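Local coordinates for protein endolysin B (Mycobacterium phage D29, PDB 3HC7) that hydrolyses the ester bond joining mycolic acids to arabinogalactan in the mycobacterial cell wall, helping the phage to lyse its host and release new virions, at residues Y179-F193 / Q209-I223. Residues are numbered along the deposited sequence; the frame is centred on the assembly and turned at random.
Sequences YEVAIGRIVMKASGF and QRPITEGIALAGAII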
ATOM      1  N   TYR A 179       2.745  11.727 -19.122  1.00 33.45           N
ATOM      2  CA  TYR A 179       2.026  10.655 -19.803  1.00 26.16           C
ATOM      3  C   TYR A 179       2.265   9.253 -19.222  1.00 29.50           C
ATOM      4  O   TYR A 179       1.315   8.541 -18.884  1.00 26.50           O
ATOM      5  CB  TYR A 179       2.420  10.665 -21.281  1.00 30.04           C
ATOM      6  CG  TYR A 179       1.730   9.623 -22.130  1.00 37.83           C
ATOM      7  CD1 TYR A 179       0.386   9.743 -22.462  1.00 38.96           C
ATOM      8  CD2 TYR A 179       2.432   8.531 -22.622  1.00 30.15           C
ATOM      9  CE1 TYR A 179      -0.241   8.793 -23.247  1.00 37.29           C
ATOM     10  CE2 TYR A 179       1.820   7.584 -23.403  1.00 33.67           C
ATOM     11  CZ  TYR A 179       0.491   7.718 -23.720  1.00 34.95           C
ATOM     12  OH  TYR A 179      -0.091   6.774 -24.518  1.00 31.83           O
ATOM     13  N   GLU A 180       3.532   8.854 -19.139  1.00 27.93           N
ATOM     14  CA  GLU A 180       3.905   7.553 -18.599  1.00 36.93           C
ATOM     15  C   GLU A 180       3.376   7.381 -17.181  1.00 34.44           C
ATOM     16  O   GLU A 180       2.882   6.313 -16.808  1.00 35.97           O
ATOM     17  CB  GLU A 180       5.433   7.384 -18.612  1.00 31.78           C
ATOM     18  CG  GLU A 180       6.018   7.167 -19.986  1.00 33.99           C
ATOM     19  CD  GLU A 180       6.244   8.466 -20.740  1.00 41.45           C
ATOM     20  OE1 GLU A 180       5.913   9.540 -20.187  1.00 36.90           O
ATOM     21  OE2 GLU A 180       6.751   8.407 -21.883  1.00 38.09           O
ATOM     22  N   VAL A 181       3.471   8.444 -16.393  1.00 31.13           N
ATOM     23  CA  VAL A 181       2.965   8.411 -15.032  1.00 29.33           C
ATOM     24  C   VAL A 181       1.442   8.248 -15.023  1.00 32.93           C
ATOM     25  O   VAL A 181       0.897   7.464 -14.247  1.00 32.05           O
ATOM     26  CB  VAL A 181       3.394   9.671 -14.237  1.00 34.32           C
ATOM     27  CG1 VAL A 181       2.620   9.783 -12.945  1.00 28.64           C
ATOM     28  CG2 VAL A 181       4.892   9.633 -13.958  1.00 36.44           C
ATOM     29  N   ALA A 182       0.754   8.977 -15.897  1.00 27.61           N
ATOM     30  CA  ALA A 182      -0.704   8.891 -15.960  1.00 25.27           C
ATOM     31  C   ALA A 182      -1.156   7.477 -16.328  1.00 23.02           C
ATOM     32  O   ALA A 182      -2.150   6.964 -15.800  1.00 28.23           O
ATOM     33  CB  ALA A 182      -1.255   9.908 -16.964  1.00 24.21           C
ATOM     34  N   ILE A 183      -0.433   6.845 -17.245  1.00 22.34           N
ATOM     35  CA  ILE A 183      -0.841   5.524 -17.704  1.00 27.05           C
ATOM     36  C   ILE A 183      -0.580   4.491 -16.612  1.00 22.72           C
ATOM     37  O   ILE A 183      -1.373   3.572 -16.395  1.00 25.08           O
ATOM     38  CB  ILE A 183      -0.177   5.171 -19.044  1.00 27.28           C
ATOM     39  CG1 ILE A 183      -0.800   6.037 -20.146  1.00 31.88           C
ATOM     40  CG2 ILE A 183      -0.360   3.699 -19.344  1.00 23.78           C
ATOM     41  CD1 ILE A 183      -0.486   5.583 -21.525  1.00 41.72           C
ATOM     42  N   GLY A 184       0.514   4.678 -15.886  1.00 27.47           N
ATOM     43  CA  GLY A 184       0.734   3.923 -14.662  1.00 30.17           C
ATOM     44  C   GLY A 184      -0.421   4.021 -13.675  1.00 29.77           C
ATOM     45  O   GLY A 184      -0.866   3.004 -13.120  1.00 27.07           O
ATOM     46  N   ARG A 185      -0.916   5.233 -13.436  1.00 29.94           N
ATOM     47  CA  ARG A 185      -2.066   5.383 -12.533  1.00 31.59           C
ATOM     48  C   ARG A 185      -3.272   4.677 -13.123  1.00 30.79           C
ATOM     49  O   ARG A 185      -4.031   4.037 -12.415  1.00 23.19           O
ATOM     50  CB  ARG A 185      -2.413   6.853 -12.281  1.00 38.09           C
ATOM     51  CG  ARG A 185      -1.872   7.403 -10.988  1.00 42.68           C
ATOM     52  CD  ARG A 185      -2.524   8.728 -10.622  1.00 34.44           C
ATOM     53  NE  ARG A 185      -2.424   9.697 -11.696  1.00 37.65           N
ATOM     54  CZ  ARG A 185      -1.433  10.569 -11.820  1.00 32.51           C
ATOM     55  NH1 ARG A 185      -0.446  10.589 -10.938  1.00 34.25           N
ATOM     56  NH2 ARG A 185      -1.430  11.419 -12.829  1.00 44.99           N
ATOM     57  N   ILE A 186      -3.445   4.783 -14.437  1.00 26.14           N
ATOM     58  CA  ILE A 186      -4.573   4.123 -15.076  1.00 24.56           C
ATOM     59  C   ILE A 186      -4.560   2.617 -14.804  1.00 27.58           C
ATOM     60  O   ILE A 186      -5.579   2.033 -14.413  1.00 24.47           O
ATOM     61  CB  ILE A 186      -4.586   4.411 -16.580  1.00 28.50           C
ATOM     62  CG1 ILE A 186      -5.159   5.813 -16.806  1.00 31.27           C
ATOM     63  CG2 ILE A 186      -5.398   3.355 -17.325  1.00 19.65           C
ATOM     64  CD1 ILE A 186      -4.964   6.340 -18.196  1.00 32.29           C
ATOM     65  N   VAL A 187      -3.398   2.001 -15.005  1.00 29.20           N
ATOM     66  CA  VAL A 187      -3.227   0.564 -14.793  1.00 25.66           C
ATOM     67  C   VAL A 187      -3.569   0.151 -13.356  1.00 32.59           C
ATOM     68  O   VAL A 187      -4.285  -0.828 -13.114  1.00 30.60           O
ATOM     69  CB  VAL A 187      -1.790   0.118 -15.170  1.00 27.37           C
ATOM     70  CG1 VAL A 187      -1.464  -1.227 -14.574  1.00 29.94           C
ATOM     71  CG2 VAL A 187      -1.661   0.056 -16.664  1.00 30.82           C
ATOM     72  N   MET A 188      -3.083   0.918 -12.399  1.00 26.31           N
ATOM     73  CA  MET A 188      -3.365   0.617 -11.002  1.00 27.10           C
ATOM     74  C   MET A 188      -4.840   0.773 -10.592  1.00 26.31           C
ATOM     75  O   MET A 188      -5.311   0.056  -9.705  1.00 29.16           O
ATOM     76  CB  MET A 188      -2.467   1.440 -10.098  1.00 22.27           C
ATOM     77  CG  MET A 188      -1.022   0.984 -10.114  1.00 31.99           C
ATOM     78  SD  MET A 188      -0.005   2.069  -9.107  1.00 71.00           S
ATOM     79  CE  MET A 188      -1.113   2.365  -7.742  1.00 36.32           C
ATOM     80  N   LYS A 189      -5.567   1.691 -11.232  1.00 25.84           N
ATOM     81  CA  LYS A 189      -6.974   1.942 -10.873  1.00 28.68           C
ATOM     82  C   LYS A 189      -8.012   1.173 -11.701  1.00 31.02           C
ATOM     83  O   LYS A 189      -9.196   1.158 -11.366  1.00 26.95           O
ATOM     84  CB  LYS A 189      -7.276   3.440 -10.983  1.00 34.05           C
ATOM     85  CG  LYS A 189      -6.455   4.301 -10.046  1.00 39.42           C
ATOM     86  CD  LYS A 189      -6.373   5.727 -10.553  1.00 49.57           C
ATOM     87  CE  LYS A 189      -7.744   6.378 -10.664  1.00 56.03           C
ATOM     88  NZ  LYS A 189      -7.618   7.809 -11.074  1.00 61.02           N
ATOM     89  N   ALA A 190      -7.577   0.546 -12.792  1.00 24.29           N
ATOM     90  CA  ALA A 190      -8.507  -0.032 -13.753  1.00 21.62           C
ATOM     91  C   ALA A 190      -9.224  -1.270 -13.215  1.00 24.96           C
ATOM     92  O   ALA A 190      -8.664  -2.014 -12.411  1.00 23.54           O
ATOM     93  CB  ALA A 190      -7.768  -0.384 -15.049  1.00 22.57           C
ATOM     94  N   SER A 191     -10.451  -1.491 -13.682  1.00 28.52           N
ATOM     95  CA  SER A 191     -11.210  -2.694 -13.350  1.00 35.36           C
ATOM     96  C   SER A 191     -10.798  -3.869 -14.241  1.00 32.51           C
ATOM     97  O   SER A 191     -11.095  -5.024 -13.940  1.00 39.01           O
ATOM     98  CB  SER A 191     -12.707  -2.432 -13.514  1.00 36.74           C
ATOM     99  OG  SER A 191     -12.999  -1.989 -14.829  1.00 35.86           O
ATOM    100  N   GLY A 192     -10.112  -3.552 -15.334  1.00 24.68           N
ATOM    101  CA  GLY A 192      -9.711  -4.511 -16.365  1.00 28.31           C
ATOM    102  C   GLY A 192      -9.236  -3.724 -17.580  1.00 28.60           C
ATOM    103  O   GLY A 192      -9.305  -2.495 -17.577  1.00 29.38           O
ATOM    104  N   PHE A 193      -8.765  -4.403 -18.624  1.00 25.53           N
ATOM    105  CA  PHE A 193      -8.210  -3.703 -19.777  1.00 24.32           C
ATOM    106  C   PHE A 193      -9.322  -3.169 -20.676  1.00 30.27           C
ATOM    107  O   PHE A 193      -9.263  -2.035 -21.149  1.00 30.88           O
ATOM    108  CB  PHE A 193      -7.300  -4.633 -20.595  1.00 27.30           C
ATOM    109  CG  PHE A 193      -6.177  -3.920 -21.275  1.00 31.06           C
ATOM    110  CD1 PHE A 193      -4.965  -3.737 -20.630  1.00 23.31           C
ATOM    111  CD2 PHE A 193      -6.334  -3.406 -22.554  1.00 38.24           C
ATOM    112  CE1 PHE A 193      -3.914  -3.059 -21.260  1.00 25.29           C
ATOM    113  CE2 PHE A 193      -5.299  -2.735 -23.180  1.00 34.83           C
ATOM    114  CZ  PHE A 193      -4.086  -2.557 -22.529  1.00 31.20           C
ATOM    115  N   GLN A 209      -4.273  12.780 -25.415  1.00 42.72           N
ATOM    116  CA  GLN A 209      -2.872  13.143 -25.573  1.00 38.72           C
ATOM    117  C   GLN A 209      -2.130  12.442 -26.695  1.00 39.66           C
ATOM    118  O   GLN A 209      -1.502  13.085 -27.484  1.00 46.02           O
ATOM    119  CB  GLN A 209      -2.112  13.001 -24.268  1.00 38.11           C
ATOM    120  CG  GLN A 209      -2.654  13.872 -23.238  1.00 45.85           C
ATOM    121  CD  GLN A 209      -1.875  13.853 -21.993  1.00 54.07           C
ATOM    122  OE1 GLN A 209      -2.385  14.194 -20.953  1.00 62.78           O
ATOM    123  NE2 GLN A 209      -0.637  13.471 -22.074  1.00 46.57           N
ATOM    124  N   ARG A 210      -2.194  11.132 -26.744  1.00 39.13           N
ATOM    125  CA  ARG A 210      -1.464  10.348 -27.743  1.00 43.14           C
ATOM    126  C   ARG A 210      -2.357   9.253 -28.302  1.00 37.82           C
ATOM    127  O   ARG A 210      -3.364   8.915 -27.688  1.00 37.69           O
ATOM    128  CB  ARG A 210      -0.221   9.712 -27.122  1.00 44.12           C
ATOM    129  CG  ARG A 210       0.647  10.678 -26.363  1.00 46.81           C
ATOM    130  CD  ARG A 210       2.024  10.102 -26.152  1.00 45.62           C
ATOM    131  NE  ARG A 210       2.819  10.924 -25.245  1.00 42.17           N
ATOM    132  CZ  ARG A 210       4.050  10.615 -24.856  1.00 43.34           C
ATOM    133  NH1 ARG A 210       4.621   9.503 -25.302  1.00 43.17           N
ATOM    134  NH2 ARG A 210       4.703  11.407 -24.021  1.00 47.77           N
ATOM    135  N   PRO A 211      -1.982   8.678 -29.456  1.00 27.98           N
ATOM    136  CA  PRO A 211      -2.849   7.670 -30.074  1.00 35.14           C
ATOM    137  C   PRO A 211      -3.198   6.549 -29.110  1.00 38.39           C
ATOM    138  O   PRO A 211      -2.389   6.165 -28.260  1.00 38.58           O
ATOM    139  CB  PRO A 211      -2.002   7.148 -31.236  1.00 37.88           C
ATOM    140  CG  PRO A 211      -1.154   8.323 -31.620  1.00 38.96           C
ATOM    141  CD  PRO A 211      -0.807   8.977 -30.297  1.00 41.47           C
ATOM    142  N   ILE A 212      -4.413   6.036 -29.235  1.00 29.55           N
ATOM    143  CA  ILE A 212      -4.880   4.992 -28.334  1.00 28.14           C
ATOM    144  C   ILE A 212      -3.942   3.785 -28.362  1.00 29.49           C
ATOM    145  O   ILE A 212      -3.614   3.215 -27.321  1.00 35.57           O
ATOM    146  CB  ILE A 212      -6.326   4.565 -28.664  1.00 32.31           C
ATOM    147  CG1 ILE A 212      -7.303   5.657 -28.233  1.00 43.07           C
ATOM    148  CG2 ILE A 212      -6.672   3.277 -27.938  1.00 38.60           C
ATOM    149  CD1 ILE A 212      -7.275   5.916 -26.735  1.00 42.31           C
ATOM    150  N   THR A 213      -3.494   3.415 -29.557  1.00 31.66           N
ATOM    151  CA  THR A 213      -2.606   2.267 -29.712  1.00 34.05           C
ATOM    152  C   THR A 213      -1.305   2.425 -28.910  1.00 32.85           C
ATOM    153  O   THR A 213      -0.772   1.460 -28.364  1.00 27.47           O
ATOM    154  CB  THR A 213      -2.266   2.034 -31.197  1.00 34.62           C
ATOM    155  OG1 THR A 213      -1.769   3.246 -31.768  1.00 39.40           O
ATOM    156  CG2 THR A 213      -3.504   1.606 -31.978  1.00 34.52           C
ATOM    157  N   GLU A 214      -0.792   3.646 -28.841  1.00 26.18           N
ATOM    158  CA  GLU A 214       0.418   3.890 -28.079  1.00 32.10           C
ATOM    159  C   GLU A 214       0.145   3.679 -26.594  1.00 31.07           C
ATOM    160  O   GLU A 214       0.985   3.138 -25.862  1.00 25.94           O
ATOM    161  CB  GLU A 214       0.948   5.304 -28.340  1.00 38.00           C
ATOM    162  CG  GLU A 214       2.078   5.701 -27.405  1.00 42.81           C
ATOM    163  CD  GLU A 214       2.774   7.001 -27.814  1.00 42.41           C
ATOM    164  OE1 GLU A 214       2.377   7.612 -28.831  1.00 42.61           O
ATOM    165  OE2 GLU A 214       3.726   7.407 -27.110  1.00 41.04           O
ATOM    166  N   GLY A 215      -1.045   4.084 -26.155  1.00 24.70           N
ATOM    167  CA  GLY A 215      -1.423   3.927 -24.761  1.00 23.16           C
ATOM    168  C   GLY A 215      -1.677   2.467 -24.405  1.00 28.20           C
ATOM    169  O   GLY A 215      -1.369   2.007 -23.299  1.00 22.33           O
ATOM    170  N   ILE A 216      -2.239   1.725 -25.350  1.00 27.78           N
ATOM    171  CA  ILE A 216      -2.487   0.304 -25.138  1.00 31.14           C
ATOM    172  C   ILE A 216      -1.157  -0.435 -24.956  1.00 27.17           C
ATOM    173  O   ILE A 216      -0.983  -1.227 -24.019  1.00 27.15           O
ATOM    174  CB  ILE A 216      -3.268  -0.289 -26.325  1.00 31.77           C
ATOM    175  CG1 ILE A 216      -4.724   0.172 -26.285  1.00 31.22           C
ATOM    176  CG2 ILE A 216      -3.186  -1.810 -26.332  1.00 26.08           C
ATOM    177  CD1 ILE A 216      -5.483  -0.129 -27.564  1.00 33.74           C
ATOM    178  N   ALA A 217      -0.215  -0.145 -25.843  1.00 31.87           N
ATOM    179  CA  ALA A 217       1.102  -0.766 -25.785  1.00 34.06           C
ATOM    180  C   ALA A 217       1.830  -0.480 -24.471  1.00 34.59           C
ATOM    181  O   ALA A 217       2.380  -1.395 -23.860  1.00 29.15           O
ATOM    182  CB  ALA A 217       1.935  -0.324 -26.946  1.00 26.31           C
ATOM    183  N   LEU A 218       1.843   0.778 -24.039  1.00 31.98           N
ATOM    184  CA  LEU A 218       2.535   1.120 -22.794  1.00 31.89           C
ATOM    185  C   LEU A 218       1.863   0.478 -21.584  1.00 24.50           C
ATOM    186  O   LEU A 218       2.532  -0.032 -20.684  1.00 26.48           O
ATOM    187  CB  LEU A 218       2.638   2.630 -22.597  1.00 26.84           C
ATOM    188  CG  LEU A 218       3.288   3.054 -21.273  1.00 34.15           C
ATOM    189  CD1 LEU A 218       4.737   2.607 -21.237  1.00 26.90           C
ATOM    190  CD2 LEU A 218       3.192   4.559 -21.067  1.00 30.39           C
ATOM    191  N   ALA A 219       0.539   0.529 -21.546  1.00 29.00           N
ATOM    192  CA  ALA A 219      -0.207  -0.144 -20.490  1.00 24.53           C
ATOM    193  C   ALA A 219       0.120  -1.642 -20.447  1.00 22.77           C
ATOM    194  O   ALA A 219       0.321  -2.209 -19.380  1.00 27.92           O
ATOM    195  CB  ALA A 219      -1.700   0.074 -20.669  1.00 26.84           C
ATOM    196  N   GLY A 220       0.162  -2.284 -21.608  1.00 26.21           N
ATOM    197  CA  GLY A 220       0.551  -3.684 -21.655  1.00 27.62           C
ATOM    198  C   GLY A 220       1.942  -3.933 -21.089  1.00 24.40           C
ATOM    199  O   GLY A 220       2.167  -4.880 -20.340  1.00 23.24           O
ATOM    200  N   ALA A 221       2.887  -3.073 -21.448  1.00 21.78           N
ATOM    201  CA  ALA A 221       4.260  -3.253 -21.009  1.00 22.61           C
ATOM    202  C   ALA A 221       4.372  -3.016 -19.520  1.00 28.44           C
ATOM    203  O   ALA A 221       5.137  -3.690 -18.823  1.00 31.44           O
ATOM    204  CB  ALA A 221       5.203  -2.323 -21.792  1.00 26.83           C
ATOM    205  N   ILE A 222       3.595  -2.069 -19.011  1.00 21.08           N
ATOM    206  CA  ILE A 222       3.633  -1.818 -17.583  1.00 21.99           C
ATOM    207  C   ILE A 222       3.072  -3.046 -16.868  1.00 34.33           C
ATOM    208  O   ILE A 222       3.638  -3.497 -15.876  1.00 27.94           O
ATOM    209  CB  ILE A 222       2.880  -0.536 -17.198  1.00 28.67           C
ATOM    210  CG1 ILE A 222       3.649   0.695 -17.698  1.00 30.40           C
ATOM    211  CG2 ILE A 222       2.719  -0.447 -15.688  1.00 26.34           C
ATOM    212  CD1 ILE A 222       2.811   1.960 -17.719  1.00 25.58           C
ATOM    213  N   ILE A 223       1.982  -3.605 -17.396  1.00 30.70           N
ATOM    214  CA  ILE A 223       1.383  -4.785 -16.781  1.00 26.87           C
ATOM    215  C   ILE A 223       2.356  -5.971 -16.811  1.00 28.48           C
ATOM    216  O   ILE A 223       2.519  -6.664 -15.814  1.00 33.25           O
ATOM    217  CB  ILE A 223       0.025  -5.137 -17.424  1.00 30.13           C
ATOM    218  CG1 ILE A 223      -1.019  -4.074 -17.044  1.00 23.91           C
ATOM    219  CG2 ILE A 223      -0.455  -6.512 -16.959  1.00 28.24           C
ATOM    220  CD1 ILE A 223      -2.229  -4.049 -17.957  1.00 27.24           C
TER
HETATM  221  O   HOH W   1      -2.581   6.811 -25.443  1.00 31.92           O
HETATM  222  O   HOH W   2       7.092  10.226 -23.951  1.00 58.76           O
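Tyr-179 and Arg-210 show how an arginine can be spent on an aromatic ring and an acid at once. The guanidinium lies flat on the phenol ring, planes 8° apart and centres 4.0 Å apart, an off-centre cation-pi stack, while Arg-210 CD sits over the middle of the same face, 3.6 Å from the ring centroid. The extended arginine chain allows both. Within its own segment, Arg-210 NH1 bonds Glu-214 OE2 at 2.9 Å on the syn side but tilted out of the carboxylate plane, while OE2 itself lies in the guanidinium plane; this salt bridge should help fix the rotation of the stacked group. One water links Arg-210 NH2 to Glu-180 OE2, and another joins Tyr-179 OH to the carbonyl of Pro-211.

Tyr-179 swings its ring out opposite the backbone N (chi1 -179°), which carries the hydroxyl to the first turn of helix 212-230, where OH comes within 3.2 Å of Gly-215 CA. Over the opposite face of the ring, toward the rim, lies CG1 of Ile-183, a knob in the hole formed by Gly-215, Leu-218, Ala-219 and Ile-222; Ile-183 CD1 reaches Leu-218 CD2 at 3.8 Å. One turn on, the two methyls of Val-187 divide between Ala-219 and Ile-223. Beyond the helix end, Phe-193 turns back, its ring edge meeting Ile-223 CD1 at 3.8 Å (from CE1).

The axes of 179-189 and 212-223 cross at -64°, 9.6 Å apart at their closest. Helix 200-207, in the connection between them, packs on 179-193 through Leu-204, Gln-203 and Val-200, about 20 Å from the centre of the chain, away from the five-stranded parallel sheet.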